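Local atomic coordinates of Alpha/beta hydrolase (Legionella pneumophila subsp. pneumophila str. Philadelphia 1, PDB entry 4EZI), a protein that is of uncertain function but has an alpha/beta-hydrolase fold and may act as a lipase on triacylglycerols. Residues 144-149 and 187-192. Residues are numbered along the deposited sequence; the frame is centred on the assembly and turned at random. Where two conformers were deposited one is given.
Sequences MLFAAK and PDLPVS
Leu-189 meets Leu-145, Phe-146 and Lys-149, three residues on one face of the helix segment 144-149. Its CB and CG form the stem and touch no atom of that segment. With CG anti to the backbone N (chi1 178°), the stem carries the two methyls up to the helix, and they take different partners. CD2 lies 4.0 Å from CE1 of Phe-146; the ring has two conformers, so this contact is certain for one of them only. It comes to the edge of the ring, near the ring plane, and does not cover a face. The same methyl lies 4.3 Å from CD2 of Leu-145, a looser methyl-to-methyl contact. CD1 turns to Lys-149, whose NZ is 3.7 Å away. This is a van der Waals touch between an ammonium group and a methyl. The backbones stay well apart, with 10.7 Å between CA of Phe-146 and CA of Leu-189. Leu-189 also touches Leu-182 of helix 170-185, while Leu-145 rests on Met-178 of that helix and on Leu-163 of strand 162-168. Helix 170-185 and this loop form the beta-alpha-beta crossover between parallel strands 162-168 and 193-197 of the alpha/beta-hydrolase sheet, and helix 134-154 packs beside it.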
# COMPACT_ATOMS: atom_id res chain seq x y z
N MSE A 144 -12.85 1.24 -2.44
CA MSE A 144 -12.47 0.55 -3.69
C MSE A 144 -12.96 -0.90 -3.68
O MSE A 144 -13.51 -1.38 -4.66
CB MSE A 144 -10.95 0.60 -3.85
CG MSE A 144 -10.42 -0.22 -5.01
SE MSE A 144 -10.74 0.62 -6.72
CE MSE A 144 -10.40 -0.96 -7.77
N LEU A 145 -12.77 -1.59 -2.57
CA LEU A 145 -13.20 -2.97 -2.45
C LEU A 145 -14.70 -3.08 -2.65
O LEU A 145 -15.18 -3.95 -3.40
CB LEU A 145 -12.76 -3.54 -1.09
CG LEU A 145 -13.28 -4.94 -0.76
CD1 LEU A 145 -12.79 -5.99 -1.76
CD2 LEU A 145 -12.90 -5.28 0.69
N PHE A 146 -15.46 -2.23 -1.98
CA PHE A 146 -16.92 -2.27 -2.12
C PHE A 146 -17.34 -1.99 -3.56
O PHE A 146 -18.24 -2.65 -4.09
CB PHE A 146 -17.60 -1.29 -1.17
CG PHE A 146 -17.44 -1.63 0.29
CD1 PHE A 146 -17.23 -2.93 0.71
CD2 PHE A 146 -17.51 -0.64 1.24
CE1 PHE A 146 -17.09 -3.22 2.06
CE2 PHE A 146 -17.39 -0.93 2.58
CZ PHE A 146 -17.18 -2.21 2.99
N ALA A 147 -16.71 -1.00 -4.18
CA ALA A 147 -17.02 -0.69 -5.58
C ALA A 147 -16.69 -1.85 -6.51
O ALA A 147 -17.45 -2.11 -7.45
CB ALA A 147 -16.26 0.58 -6.01
N ALA A 148 -15.61 -2.56 -6.23
CA ALA A 148 -15.25 -3.71 -7.02
C ALA A 148 -16.26 -4.84 -6.89
O ALA A 148 -16.59 -5.53 -7.86
CB ALA A 148 -13.86 -4.21 -6.64
N LYS A 149 -16.78 -5.02 -5.68
CA LYS A 149 -17.83 -6.00 -5.47
C LYS A 149 -19.10 -5.62 -6.21
O LYS A 149 -19.82 -6.49 -6.72
CB LYS A 149 -18.07 -6.23 -3.99
CG LYS A 149 -16.87 -6.96 -3.33
CD LYS A 149 -17.00 -7.24 -1.87
CE LYS A 149 -17.83 -8.50 -1.64
NZ LYS A 149 -17.86 -8.87 -0.21
N PRO A 187 -17.66 -4.99 10.84
CA PRO A 187 -17.34 -6.24 11.56
C PRO A 187 -17.94 -7.52 10.99
O PRO A 187 -17.39 -8.60 11.23
CB PRO A 187 -17.87 -5.98 12.98
CG PRO A 187 -18.92 -4.95 12.80
CD PRO A 187 -18.40 -4.06 11.70
N ASP A 188 -19.00 -7.40 10.20
CA ASP A 188 -19.68 -8.55 9.60
C ASP A 188 -19.15 -8.93 8.22
O ASP A 188 -19.68 -9.84 7.58
CB ASP A 188 -21.20 -8.30 9.53
CG ASP A 188 -21.84 -8.16 10.91
OD1 ASP A 188 -21.35 -8.79 11.88
OD2 ASP A 188 -22.85 -7.43 11.02
N LEU A 189 -18.09 -8.26 7.76
CA LEU A 189 -17.44 -8.65 6.51
C LEU A 189 -16.25 -9.56 6.86
O LEU A 189 -15.26 -9.09 7.42
CB LEU A 189 -16.95 -7.42 5.75
CG LEU A 189 -16.22 -7.74 4.45
CD1 LEU A 189 -17.15 -8.43 3.43
CD2 LEU A 189 -15.61 -6.49 3.86
N PRO A 190 -16.30 -10.85 6.51
CA PRO A 190 -15.18 -11.72 6.88
C PRO A 190 -13.90 -11.38 6.13
O PRO A 190 -13.96 -11.08 4.93
CB PRO A 190 -15.65 -13.14 6.51
CG PRO A 190 -17.12 -13.03 6.26
CD PRO A 190 -17.43 -11.61 5.95
N VAL A 191 -12.78 -11.39 6.85
CA VAL A 191 -11.47 -11.24 6.27
C VAL A 191 -10.75 -12.56 6.50
O VAL A 191 -10.75 -13.07 7.64
CB VAL A 191 -10.69 -10.07 6.90
CG1 VAL A 191 -9.25 -10.01 6.33
CG2 VAL A 191 -11.42 -8.75 6.71
N SER A 192 -10.17 -13.15 5.45
CA SER A 192 -9.58 -14.49 5.50
C SER A 192 -8.10 -14.50 5.90
O SER A 192 -7.66 -15.40 6.59
CB SER A 192 -9.74 -15.21 4.15
OG SER A 192 -11.08 -15.15 3.70